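Local coordinates for thiamin pyrophosphokinase family protein (Enterococcus faecalis, PDB 3MEL), which probably transfers a pyrophosphate group from ATP to thiamine to make thiamine diphosphate in a magnesium-dependent reaction, at residues G143-P148 with F199-G204; P148-K153 with V208-D213; E154-C159 with N190-E195; Y158-P163 with Q179-P184. One frame throughout, in Å; residues are numbered along the deposited sequence.

Contact 1. Residues G143-P148 with F199-G204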
loop_
_atom_site.group_PDB
_atom_site.type_symbol
_atom_site.label_atom_id
_atom_site.label_comp_id
_atom_site.label_asym_id
_atom_site.label_seq_id
_atom_site.Cartn_x
_atom_site.Cartn_y
_atom_site.Cartn_z
ATOM N N GLY A 143 -6.275 14.895 17.086
ATOM C CA GLY A 143 -6.476 16.318 17.230
ATOM C C GLY A 143 -7.691 16.737 16.439
ATOM O O GLY A 143 -8.569 15.922 16.171
ATOM N N SER A 144 -7.739 18.011 16.066
ATOM C CA SER A 144 -8.808 18.539 15.229
ATOM C C SER A 144 -8.141 19.316 14.099
ATOM O O SER A 144 -7.264 20.128 14.349
ATOM C CB SER A 144 -9.725 19.449 16.045
ATOM O OG SER A 144 -10.064 18.851 17.284
ATOM N N TYR A 145 -8.544 19.065 12.859
ATOM C CA TYR A 145 -7.761 19.520 11.720
ATOM C C TYR A 145 -8.575 20.047 10.544
ATOM O O TYR A 145 -9.737 19.671 10.344
ATOM C CB TYR A 145 -6.831 18.391 11.248
ATOM C CG TYR A 145 -5.961 17.871 12.362
ATOM C CD1 TYR A 145 -4.983 18.670 12.918
ATOM C CD2 TYR A 145 -6.129 16.595 12.873
ATOM C CE1 TYR A 145 -4.196 18.222 13.944
ATOM C CE2 TYR A 145 -5.344 16.142 13.905
ATOM C CZ TYR A 145 -4.377 16.967 14.437
ATOM O OH TYR A 145 -3.571 16.545 15.470
ATOM N N ILE A 146 -7.954 20.942 9.781
ATOM C CA ILE A 146 -8.480 21.330 8.482
ATOM C C ILE A 146 -7.592 20.700 7.413
ATOM O O ILE A 146 -6.372 20.656 7.548
ATOM C CB ILE A 146 -8.570 22.872 8.312
ATOM C CG1 ILE A 146 -7.216 23.511 8.647
ATOM C CG2 ILE A 146 -9.680 23.430 9.192
ATOM C CD1 ILE A 146 -7.174 25.053 8.596
ATOM N N VAL A 147 -8.212 20.179 6.367
ATOM C CA VAL A 147 -7.480 19.481 5.333
ATOM C C VAL A 147 -7.681 20.205 4.012
ATOM O O VAL A 147 -8.684 19.989 3.329
ATOM C CB VAL A 147 -7.965 18.026 5.210
ATOM C CG1 VAL A 147 -7.242 17.314 4.083
ATOM C CG2 VAL A 147 -7.782 17.295 6.538
ATOM N N PRO A 148 -6.729 21.075 3.646
ATOM C CA PRO A 148 -6.909 21.871 2.427
ATOM C C PRO A 148 -6.817 20.988 1.186
ATOM O O PRO A 148 -5.879 20.201 1.067
ATOM C CB PRO A 148 -5.732 22.865 2.470
ATOM C CG PRO A 148 -5.193 22.788 3.877
ATOM C CD PRO A 148 -5.460 21.380 4.320
ATOM N N PHE A 199 -11.806 17.236 10.257
ATOM C CA PHE A 199 -12.001 15.988 10.989
ATOM C C PHE A 199 -11.251 16.010 12.310
ATOM O O PHE A 199 -10.300 16.770 12.485
ATOM C CB PHE A 199 -11.516 14.795 10.168
ATOM C CG PHE A 199 -10.020 14.594 10.209
ATOM C CD1 PHE A 199 -9.458 13.626 11.033
ATOM C CD2 PHE A 199 -9.175 15.372 9.420
ATOM C CE1 PHE A 199 -8.073 13.428 11.074
ATOM C CE2 PHE A 199 -7.778 15.183 9.447
ATOM C CZ PHE A 199 -7.228 14.209 10.277
ATOM N N SER A 200 -11.673 15.152 13.234
ATOM C CA SER A 200 -11.026 15.056 14.536
ATOM C C SER A 200 -11.180 13.661 15.136
ATOM O O SER A 200 -12.031 12.878 14.705
ATOM C CB SER A 200 -11.543 16.135 15.500
ATOM O OG SER A 200 -12.903 16.451 15.248
ATOM N N PHE A 201 -10.325 13.357 16.111
ATOM C CA PHE A 201 -10.300 12.057 16.757
ATOM C C PHE A 201 -9.420 12.086 18.004
ATOM O O PHE A 201 -8.586 12.984 18.165
ATOM C CB PHE A 201 -9.887 10.960 15.771
ATOM C CG PHE A 201 -8.468 11.062 15.270
ATOM C CD1 PHE A 201 -7.478 10.227 15.772
ATOM C CD2 PHE A 201 -8.131 11.946 14.266
ATOM C CE1 PHE A 201 -6.181 10.299 15.305
ATOM C CE2 PHE A 201 -6.833 12.016 13.794
ATOM C CZ PHE A 201 -5.857 11.195 14.316
ATOM N N ASP A 202 -9.620 11.120 18.896
ATOM C CA ASP A 202 -8.996 11.167 20.215
ATOM C C ASP A 202 -7.816 10.227 20.341
ATOM O O ASP A 202 -6.939 10.450 21.167
ATOM C CB ASP A 202 -10.006 10.805 21.310
ATOM C CG ASP A 202 -11.120 11.833 21.466
ATOM O OD1 ASP A 202 -11.009 12.954 20.919
ATOM O OD2 ASP A 202 -12.111 11.500 22.154
ATOM N N ALA A 203 -7.798 9.167 19.543
ATOM C CA ALA A 203 -6.799 8.121 19.716
ATOM C C ALA A 203 -6.497 7.387 18.419
ATOM O O ALA A 203 -7.405 7.136 17.610
ATOM C CB ALA A 203 -7.245 7.131 20.780
ATOM N N GLY A 204 -5.222 7.040 18.233
ATOM C CA GLY A 204 -4.800 6.291 17.064
ATOM C C GLY A 204 -4.031 7.140 16.073
ATOM O O GLY A 204 -3.598 8.242 16.385
#

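Contact 2. Residues P148-K153 with V208-D213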
loop_
_atom_site.group_PDB
_atom_site.type_symbol
_atom_site.label_atom_id
_atom_site.label_comp_id
_atom_site.label_asym_id
_atom_site.label_seq_id
_atom_site.Cartn_x
_atom_site.Cartn_y
_atom_site.Cartn_z
ATOM N N PRO A 148 -6.729 21.075 3.646
ATOM C CA PRO A 148 -6.909 21.871 2.427
ATOM C C PRO A 148 -6.817 20.988 1.186
ATOM O O PRO A 148 -5.879 20.201 1.067
ATOM C CB PRO A 148 -5.732 22.865 2.470
ATOM C CG PRO A 148 -5.193 22.788 3.877
ATOM C CD PRO A 148 -5.460 21.380 4.320
ATOM N N LYS A 149 -7.771 21.115 0.274
ATOM C CA LYS A 149 -7.739 20.307 -0.927
ATOM C C LYS A 149 -6.559 20.636 -1.839
ATOM O O LYS A 149 -6.228 21.804 -2.073
ATOM C CB LYS A 149 -9.024 20.462 -1.711
ATOM C CG LYS A 149 -9.026 19.675 -2.998
ATOM C CD LYS A 149 -10.225 20.039 -3.824
ATOM C CE LYS A 149 -10.068 19.584 -5.244
ATOM N NZ LYS A 149 -10.498 18.181 -5.342
ATOM N N GLU A 150 -5.929 19.582 -2.351
ATOM C CA GLU A 150 -4.925 19.696 -3.400
ATOM C C GLU A 150 -5.612 19.853 -4.750
ATOM O O GLU A 150 -6.474 19.050 -5.112
ATOM C CB GLU A 150 -3.986 18.494 -3.377
ATOM C CG GLU A 150 -3.156 18.462 -2.110
ATOM C CD GLU A 150 -2.052 17.415 -2.144
ATOM O OE1 GLU A 150 -1.935 16.717 -3.186
ATOM O OE2 GLU A 150 -1.303 17.300 -1.131
ATOM N N PRO A 151 -5.239 20.906 -5.494
ATOM C CA PRO A 151 -5.984 21.333 -6.689
ATOM C C PRO A 151 -6.132 20.247 -7.758
ATOM O O PRO A 151 -7.182 20.185 -8.403
ATOM C CB PRO A 151 -5.157 22.498 -7.223
ATOM C CG PRO A 151 -4.297 22.920 -6.088
ATOM C CD PRO A 151 -4.042 21.730 -5.253
ATOM N N ASP A 152 -5.112 19.406 -7.930
ATOM C CA ASP A 152 -5.128 18.357 -8.961
ATOM C C ASP A 152 -5.772 17.017 -8.531
ATOM O O ASP A 152 -5.777 16.057 -9.296
ATOM C CB ASP A 152 -3.708 18.089 -9.465
ATOM C CG ASP A 152 -2.967 17.069 -8.603
ATOM O OD1 ASP A 152 -2.810 17.310 -7.375
ATOM O OD2 ASP A 152 -2.546 16.020 -9.148
ATOM N N LYS A 153 -6.317 16.952 -7.322
ATOM C CA LYS A 153 -6.805 15.691 -6.778
ATOM C C LYS A 153 -8.338 15.617 -6.750
ATOM O O LYS A 153 -8.995 16.626 -6.587
ATOM C CB LYS A 153 -6.237 15.480 -5.373
ATOM C CG LYS A 153 -4.726 15.477 -5.289
ATOM C CD LYS A 153 -4.120 14.265 -5.983
ATOM C CE LYS A 153 -2.645 14.058 -5.598
ATOM N NZ LYS A 153 -1.729 15.122 -6.113
ATOM N N VAL A 208 -4.175 10.734 6.147
ATOM C CA VAL A 208 -5.087 11.362 5.223
ATOM C C VAL A 208 -4.488 11.193 3.838
ATOM O O VAL A 208 -3.310 11.504 3.629
ATOM C CB VAL A 208 -5.294 12.833 5.579
ATOM C CG1 VAL A 208 -6.042 13.551 4.472
ATOM C CG2 VAL A 208 -6.032 12.938 6.902
ATOM N N ILE A 209 -5.275 10.673 2.901
ATOM C CA ILE A 209 -4.785 10.461 1.537
ATOM C C ILE A 209 -5.648 11.145 0.488
ATOM O O ILE A 209 -6.857 10.962 0.475
ATOM C CB ILE A 209 -4.678 8.952 1.182
ATOM C CG1 ILE A 209 -3.603 8.262 2.028
ATOM C CG2 ILE A 209 -4.376 8.767 -0.298
ATOM C CD1 ILE A 209 -3.488 6.783 1.758
ATOM N N GLN A 210 -5.022 11.933 -0.385
ATOM C CA GLN A 210 -5.716 12.539 -1.518
ATOM C C GLN A 210 -5.198 11.943 -2.813
ATOM O O GLN A 210 -4.000 11.826 -3.001
ATOM C CB GLN A 210 -5.534 14.053 -1.525
ATOM C CG GLN A 210 -6.156 14.768 -0.327
ATOM C CD GLN A 210 -6.147 16.287 -0.478
ATOM O OE1 GLN A 210 -5.754 17.005 0.442
ATOM N NE2 GLN A 210 -6.587 16.774 -1.639
ATOM N N SER A 211 -6.100 11.588 -3.719
ATOM C CA SER A 211 -5.738 10.764 -4.863
ATOM C C SER A 211 -6.551 11.166 -6.080
ATOM O O SER A 211 -7.451 11.993 -5.969
ATOM C CB SER A 211 -5.976 9.288 -4.531
ATOM O OG SER A 211 -7.253 9.069 -3.920
ATOM N N LYS A 212 -6.228 10.591 -7.238
ATOM C CA LYS A 212 -6.993 10.820 -8.471
ATOM C C LYS A 212 -6.800 9.668 -9.452
ATOM O O LYS A 212 -5.909 8.844 -9.263
ATOM C CB LYS A 212 -6.571 12.119 -9.153
ATOM C CG LYS A 212 -5.210 12.041 -9.845
ATOM C CD LYS A 212 -4.807 13.385 -10.424
ATOM C CE LYS A 212 -3.350 13.403 -10.859
ATOM N NZ LYS A 212 -2.909 14.768 -11.291
ATOM N N ASP A 213 -7.604 9.621 -10.514
ATOM C CA ASP A 213 -7.524 8.480 -11.423
ATOM C C ASP A 213 -6.432 8.570 -12.503
ATOM O O ASP A 213 -5.789 9.601 -12.678
ATOM C CB ASP A 213 -8.894 8.134 -12.020
ATOM C CG ASP A 213 -9.764 7.328 -11.055
ATOM O OD1 ASP A 213 -9.221 6.468 -10.315
ATOM O OD2 ASP A 213 -10.995 7.566 -11.044
#

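Contact 3. Residues E154-C159 with N190-E195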
loop_
_atom_site.group_PDB
_atom_site.type_symbol
_atom_site.label_atom_id
_atom_site.label_comp_id
_atom_site.label_asym_id
_atom_site.label_seq_id
_atom_site.Cartn_x
_atom_site.Cartn_y
_atom_site.Cartn_z
ATOM N N GLU A 154 -8.896 14.417 -6.893
ATOM C CA GLU A 154 -10.348 14.222 -6.895
ATOM C C GLU A 154 -10.905 13.596 -5.613
ATOM O O GLU A 154 -12.051 13.856 -5.241
ATOM C CB GLU A 154 -10.770 13.363 -8.094
ATOM C CG GLU A 154 -10.239 13.867 -9.433
ATOM C CD GLU A 154 -10.136 12.767 -10.493
ATOM O OE1 GLU A 154 -10.383 13.077 -11.687
ATOM O OE2 GLU A 154 -9.798 11.604 -10.132
ATOM N N TYR A 155 -10.103 12.771 -4.943
ATOM C CA TYR A 155 -10.606 11.960 -3.844
ATOM C C TYR A 155 -9.965 12.289 -2.504
ATOM O O TYR A 155 -8.864 12.822 -2.451
ATOM C CB TYR A 155 -10.458 10.478 -4.185
ATOM C CG TYR A 155 -11.174 10.102 -5.470
ATOM C CD1 TYR A 155 -12.570 10.082 -5.531
ATOM C CD2 TYR A 155 -10.464 9.775 -6.621
ATOM C CE1 TYR A 155 -13.230 9.751 -6.690
ATOM C CE2 TYR A 155 -11.122 9.435 -7.792
ATOM C CZ TYR A 155 -12.508 9.423 -7.817
ATOM O OH TYR A 155 -13.181 9.096 -8.978
ATOM N N LEU A 156 -10.680 11.989 -1.429
ATOM C CA LEU A 156 -10.183 12.177 -0.075
ATOM C C LEU A 156 -10.367 10.867 0.702
ATOM O O LEU A 156 -11.335 10.145 0.503
ATOM C CB LEU A 156 -10.941 13.324 0.602
ATOM C CG LEU A 156 -10.682 13.655 2.078
ATOM C CD1 LEU A 156 -9.213 14.023 2.367
ATOM C CD2 LEU A 156 -11.628 14.745 2.558
ATOM N N ALA A 157 -9.438 10.542 1.582
ATOM C CA ALA A 157 -9.528 9.277 2.284
ATOM C C ALA A 157 -9.010 9.411 3.699
ATOM O O ALA A 157 -8.008 10.086 3.960
ATOM C CB ALA A 157 -8.766 8.223 1.551
ATOM N N TYR A 158 -9.725 8.790 4.623
ATOM C CA TYR A 158 -9.221 8.656 5.973
ATOM C C TYR A 158 -8.876 7.199 6.219
ATOM O O TYR A 158 -9.748 6.338 6.387
ATOM C CB TYR A 158 -10.219 9.194 6.989
ATOM C CG TYR A 158 -10.447 10.677 6.828
ATOM C CD1 TYR A 158 -9.697 11.599 7.542
ATOM C CD2 TYR A 158 -11.408 11.155 5.944
ATOM C CE1 TYR A 158 -9.900 12.965 7.375
ATOM C CE2 TYR A 158 -11.624 12.486 5.781
ATOM C CZ TYR A 158 -10.870 13.395 6.494
ATOM O OH TYR A 158 -11.102 14.734 6.311
ATOM N N CYS A 159 -7.577 6.933 6.179
ATOM C CA CYS A 159 -7.047 5.597 6.351
ATOM C C CYS A 159 -6.567 5.475 7.785
ATOM O O CYS A 159 -5.593 6.107 8.170
ATOM C CB CYS A 159 -5.912 5.397 5.361
ATOM S SG CYS A 159 -6.462 5.590 3.660
ATOM N N ASN A 190 -13.861 9.199 -0.539
ATOM C CA ASN A 190 -14.569 10.390 -0.107
ATOM C C ASN A 190 -14.223 11.564 -1.039
ATOM O O ASN A 190 -13.262 11.490 -1.796
ATOM C CB ASN A 190 -14.210 10.708 1.341
ATOM C CG ASN A 190 -15.264 11.522 2.023
ATOM O OD1 ASN A 190 -16.097 12.130 1.361
ATOM N ND2 ASN A 190 -15.248 11.538 3.350
ATOM N N GLU A 191 -15.015 12.634 -1.005
ATOM C CA GLU A 191 -14.759 13.816 -1.835
ATOM C C GLU A 191 -14.868 15.118 -1.047
ATOM O O GLU A 191 -15.533 15.194 -0.015
ATOM C CB GLU A 191 -15.705 13.870 -3.030
ATOM C CG GLU A 191 -15.564 12.733 -4.011
ATOM C CD GLU A 191 -16.609 12.799 -5.117
ATOM O OE1 GLU A 191 -17.246 13.858 -5.267
ATOM O OE2 GLU A 191 -16.801 11.803 -5.845
ATOM N N PHE A 192 -14.182 16.140 -1.546
ATOM C CA PHE A 192 -14.307 17.483 -1.012
ATOM C C PHE A 192 -15.578 18.105 -1.559
ATOM O O PHE A 192 -15.900 17.929 -2.736
ATOM C CB PHE A 192 -13.121 18.332 -1.445
ATOM C CG PHE A 192 -11.862 18.037 -0.694
ATOM C CD1 PHE A 192 -11.593 18.680 0.509
ATOM C CD2 PHE A 192 -10.940 17.117 -1.183
ATOM C CE1 PHE A 192 -10.433 18.415 1.208
ATOM C CE2 PHE A 192 -9.774 16.847 -0.486
ATOM C CZ PHE A 192 -9.522 17.493 0.713
ATOM N N ILE A 193 -16.309 18.825 -0.712
ATOM C CA ILE A 193 -17.403 19.640 -1.215
ATOM C C ILE A 193 -16.961 21.108 -1.287
ATOM O O ILE A 193 -17.399 21.860 -2.161
ATOM C CB ILE A 193 -18.722 19.455 -0.419
ATOM C CG1 ILE A 193 -18.521 19.764 1.063
ATOM C CG2 ILE A 193 -19.289 18.040 -0.611
ATOM C CD1 ILE A 193 -19.790 19.573 1.882
ATOM N N GLU A 194 -16.067 21.503 -0.384
ATOM C CA GLU A 194 -15.480 22.838 -0.434
ATOM C C GLU A 194 -14.021 22.748 -0.887
ATOM O O GLU A 194 -13.633 21.809 -1.590
ATOM C CB GLU A 194 -15.552 23.509 0.940
ATOM C CG GLU A 194 -16.944 23.544 1.555
ATOM C CD GLU A 194 -16.916 23.997 3.003
ATOM O OE1 GLU A 194 -15.812 23.982 3.604
ATOM O OE2 GLU A 194 -17.992 24.370 3.529
ATOM N N GLU A 195 -13.211 23.719 -0.474
ATOM C CA GLU A 195 -11.789 23.681 -0.769
ATOM C C GLU A 195 -11.037 23.076 0.417
ATOM O O GLU A 195 -9.808 22.894 0.381
ATOM C CB GLU A 195 -11.273 25.090 -1.085
ATOM C CG GLU A 195 -12.053 25.798 -2.203
ATOM C CD GLU A 195 -12.156 24.966 -3.479
ATOM O OE1 GLU A 195 -11.093 24.586 -4.031
ATOM O OE2 GLU A 195 -13.299 24.701 -3.930
#

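Contact 4. Residues Y158-P163 with Q179-P184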
loop_
_atom_site.group_PDB
_atom_site.type_symbol
_atom_site.label_atom_id
_atom_site.label_comp_id
_atom_site.label_asym_id
_atom_site.label_seq_id
_atom_site.Cartn_x
_atom_site.Cartn_y
_atom_site.Cartn_z
ATOM N N TYR A 158 -9.725 8.790 4.623
ATOM C CA TYR A 158 -9.221 8.656 5.973
ATOM C C TYR A 158 -8.876 7.199 6.219
ATOM O O TYR A 158 -9.748 6.338 6.387
ATOM C CB TYR A 158 -10.219 9.194 6.989
ATOM C CG TYR A 158 -10.447 10.677 6.828
ATOM C CD1 TYR A 158 -9.697 11.599 7.542
ATOM C CD2 TYR A 158 -11.408 11.155 5.944
ATOM C CE1 TYR A 158 -9.900 12.965 7.375
ATOM C CE2 TYR A 158 -11.624 12.486 5.781
ATOM C CZ TYR A 158 -10.870 13.395 6.494
ATOM O OH TYR A 158 -11.102 14.734 6.311
ATOM N N CYS A 159 -7.577 6.933 6.179
ATOM C CA CYS A 159 -7.047 5.597 6.351
ATOM C C CYS A 159 -6.567 5.475 7.785
ATOM O O CYS A 159 -5.593 6.107 8.170
ATOM C CB CYS A 159 -5.912 5.397 5.361
ATOM S SG CYS A 159 -6.462 5.590 3.660
ATOM N N CYS A 160 -7.296 4.724 8.597
ATOM C CA CYS A 160 -6.934 4.546 9.993
ATOM C C CYS A 160 -5.912 3.433 10.107
ATOM O O CYS A 160 -6.233 2.266 9.870
ATOM C CB CYS A 160 -8.169 4.201 10.819
ATOM S SG CYS A 160 -9.457 5.439 10.677
ATOM N N LEU A 161 -4.683 3.784 10.460
ATOM C CA LEU A 161 -3.620 2.803 10.477
ATOM C C LEU A 161 -3.741 1.906 11.709
ATOM O O LEU A 161 -3.219 0.766 11.749
ATOM C CB LEU A 161 -2.268 3.497 10.420
ATOM C CG LEU A 161 -2.109 4.372 9.180
ATOM C CD1 LEU A 161 -0.785 5.123 9.238
ATOM C CD2 LEU A 161 -2.238 3.529 7.908
ATOM N N THR A 162 -4.457 2.422 12.699
ATOM C CA THR A 162 -4.678 1.715 13.937
ATOM C C THR A 162 -6.134 1.852 14.300
ATOM O O THR A 162 -6.825 2.695 13.744
ATOM C CB THR A 162 -3.923 2.390 15.052
ATOM O OG1 THR A 162 -4.511 3.672 15.276
ATOM C CG2 THR A 162 -2.466 2.540 14.683
ATOM N N PRO A 163 -6.603 1.053 15.267
ATOM C CA PRO A 163 -7.955 1.346 15.749
ATOM C C PRO A 163 -8.020 2.827 16.140
ATOM O O PRO A 163 -7.154 3.283 16.900
ATOM C CB PRO A 163 -8.082 0.475 17.009
ATOM C CG PRO A 163 -6.947 -0.482 16.969
ATOM C CD PRO A 163 -5.865 0.146 16.165
ATOM N N GLN A 179 -17.395 8.329 15.484
ATOM C CA GLN A 179 -17.204 6.959 15.025
ATOM C C GLN A 179 -16.077 6.239 15.748
ATOM O O GLN A 179 -14.948 6.726 15.779
ATOM C CB GLN A 179 -16.869 6.978 13.540
ATOM C CG GLN A 179 -16.750 5.621 12.920
ATOM C CD GLN A 179 -18.064 4.882 12.964
ATOM O OE1 GLN A 179 -18.965 5.160 12.172
ATOM N NE2 GLN A 179 -18.193 3.945 13.904
ATOM N N ASP A 180 -16.368 5.077 16.323
ATOM C CA ASP A 180 -15.290 4.214 16.792
ATOM C C ASP A 180 -14.896 3.286 15.651
ATOM O O ASP A 180 -15.752 2.769 14.935
ATOM C CB ASP A 180 -15.674 3.434 18.051
ATOM C CG ASP A 180 -15.482 4.245 19.322
ATOM O OD1 ASP A 180 -15.124 5.440 19.226
ATOM O OD2 ASP A 180 -15.689 3.689 20.423
ATOM N N VAL A 181 -13.590 3.132 15.465
ATOM C CA VAL A 181 -13.022 2.337 14.386
ATOM C C VAL A 181 -12.154 1.286 15.065
ATOM O O VAL A 181 -11.042 1.581 15.488
ATOM C CB VAL A 181 -12.162 3.221 13.429
ATOM C CG1 VAL A 181 -11.538 2.395 12.328
ATOM C CG2 VAL A 181 -12.999 4.323 12.822
ATOM N N PRO A 182 -12.666 0.052 15.171
ATOM C CA PRO A 182 -12.150 -1.018 16.039
ATOM C C PRO A 182 -10.849 -1.650 15.539
ATOM O O PRO A 182 -10.166 -2.328 16.298
ATOM C CB PRO A 182 -13.276 -2.061 16.012
ATOM C CG PRO A 182 -14.396 -1.451 15.170
ATOM C CD PRO A 182 -13.743 -0.442 14.304
ATOM N N TYR A 183 -10.512 -1.415 14.278
ATOM C CA TYR A 183 -9.331 -1.997 13.667
ATOM C C TYR A 183 -9.022 -1.193 12.400
ATOM O O TYR A 183 -9.858 -0.434 11.937
ATOM C CB TYR A 183 -9.612 -3.466 13.337
ATOM C CG TYR A 183 -10.935 -3.650 12.655
ATOM C CD1 TYR A 183 -11.042 -3.502 11.284
ATOM C CD2 TYR A 183 -12.090 -3.924 13.382
ATOM C CE1 TYR A 183 -12.252 -3.642 10.646
ATOM C CE2 TYR A 183 -13.313 -4.065 12.749
ATOM C CZ TYR A 183 -13.379 -3.926 11.380
ATOM O OH TYR A 183 -14.565 -4.055 10.710
ATOM N N PRO A 184 -7.819 -1.353 11.839
ATOM C CA PRO A 184 -7.485 -0.651 10.597
ATOM C C PRO A 184 -8.624 -0.607 9.562
ATOM O O PRO A 184 -9.158 -1.627 9.158
ATOM C CB PRO A 184 -6.300 -1.455 10.072
ATOM C CG PRO A 184 -5.619 -1.948 11.312
ATOM C CD PRO A 184 -6.671 -2.115 12.366
#

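Contact 1. Residues G143-P148 with F199-G204
Phe199 and Tyr145 face each other as an antiparallel hydrogen-bonded pair, and between them they account for much of the surface buried here. Two backbone bonds tie the pair: Tyr145 N to Phe199 O (2.9 Å) and Phe199 N to Tyr145 O (3.2 Å). Their side chains leave the same face of the sheet. The Phe199 ring is brought over by a first torsion of 80°, which sets CG between the backbone N and the carbonyl carbon. Its CZ then rests 3.7 Å from Tyr145 CD2, with the two ring planes inclined at 48°. Along its edge the same ring takes a methyl, Val147 CG2, 3.6 Å from Phe199 CE2. Gly143, third in buried surface, carries the pairing one step further: Phe201 N donates to Gly143 O (3.1 Å), and Gly143 N lies over a face of the Phe201 ring. On the other face of the sheet Ser144 OG lies 3.6 Å from Ser200 CB. The Tyr145 hydroxyl is hydrogen-bonded to Ala141 O. Strand 144-148 forms one edge of a three-stranded antiparallel sheet, with strand 196-200 in the middle and strand 167-170 beyond it. Phe199 points from this sheet into the core of the sandwich, where Tyr140 and Tyr158 meet it edge-to-face and Val208 of strand 206-211 packs on it.

Contact 2. Residues P148-K153 with V208-D213
A salt-bridge network links Asp152 and Lys153, in a type I beta turn, to Lys212, just past strand 206-211, and to Glu150, the first residue of the turn. The turn is closed by Lys153 N donating to Glu150 O (3.1 Å). Asp152 is shared between two lysines: OD1 takes Lys153 NZ at 2.7 Å on its syn lone pair, while OD2 meets Lys212 NZ on its anti lone pair, at a modelled length too short to be trusted in detail. The Lys212 chain runs extended beyond CG, crossing the aspartate at about a right angle. Lys153 instead folds back at its second and fourth torsions (-68° each), which brings NZ round to Asp152 and, more weakly, to Glu150 OE1 (3.3 Å). Its CE passes 3.7 Å from Gln210 O. The other Glu150 oxygen, OE2, is bonded to Ser136. Gln210 buries the largest surface of the contact; its side chain extends toward the backbone of Pro148 and Glu150, with Gln210 CB 4.1 Å from Lys153 CG. Carboxylates alternating with ammonium groups probably offset the like charges of the lysines. This is a tight-turn connection between two sheets of a beta sandwich, pinned by charges to the residue that follows a strand.

Contact 3. Residues E154-C159 with N190-E195
Leu156 and Asn190 form the single beta bridge of this contact, an antiparallel hydrogen-bonded pair. Leu156 N donates to Asn190 O at 2.7 Å with a fairly straight N-H (162°), although it approaches from above the carbonyl plane. The return bond, Asn190 N to Leu156 O (2.9 Å), is weak and strongly bent. Beyond the bridge the contact is apolar. With CG anti to the backbone N (chi1 175°), Leu156 lays CD2 over one face of the Phe192 ring, 4.1 Å from the centroid, a CH-pi contact; its other methyl, CD1, touches Phe192 CZ at 3.9 Å. Next out comes Asn190, whose side chain is itself fixed by three bonds: OD1 accepts from Glu191 N (2.7 Å) and, weakly, from Lys173 N, while ND2 donates to Tyr174 O. Tyr155 keeps its ring edge toward Asn190 O; the ring also makes a cation-pi contact with Arg105 of the second subunit. Strand 155-160 lies between the outermost strand 185-190 and strand 206-211, where Glu154 and Tyr155 both face Ser211 in a classic beta bulge. Phe192 touches Ala197 of strand 196-200 and Gln210 of strand 206-211.

Contact 4. Residues Y158-P163 with Q179-P184
At one end of the beta sandwich, where strand 155-160 runs out and strand 179-181 turns back toward strand 185-190, Cys160 and Pro163 meet Val181 and Pro184. Cys160 carries its sulfur beside the backbone N (chi1 -57°), which leaves SG alongside Val181 CG1 at 4.0 Å. Its carbonyl faces Pro184: Pro184 CA approaches Cys160 O at 3.3 Å as a CA-H...O contact. One residue on, Leu161 O lies 3.6 Å from Pro184 CG, so the Pro184 ring spans two successive carbonyls. Pro163 repeats the theme in the other direction, with CB 3.5 Å from Val181 O and 3.6 Å from Pro182 O. Pro163 CD and Pro184 CD are a loose 4.5 Å apart. The Thr162 hydroxyl donates to Pro163 O (OG1 to O 3.1 Å) from above the carbonyl plane and is also bonded to Met205 N. Phe117 of the second subunit packs on Pro184. No hydrogen bond crosses between 158-163 and 179-184. Proline nitrogens cannot donate, consistent with a contact made by packing, a methyl against a sulfur and proline ring carbons against carbonyl oxygens, and one CA-H...O approach; the hydrogen bonds lie outside it, as between Cys160 and Thr185.

How the contacts relate
All four contacts lie in the beta-rich part of the chain, away from the thiamine diphosphate pocket. Contacts 2 and 3 are closest, centres about 7 Å apart, joined by probable backbone hydrogen bonds from Tyr155 N to Ser211 O (2.9 Å) and from Lys149 N to Glu195 O (2.7 Å). Contact 1 packs against contact 3 across the core, about 14 Å between centres, with Phe199 on Tyr158. Contacts 3 and 4 share strand 155-160, their centres about 17 Å apart. Contacts 2, 3 and 4 also touch the second subunit. A magnesium ion about 3 Å from the Ser200 side chain, near contact 1, is not the one held by Asp30 and Asp49.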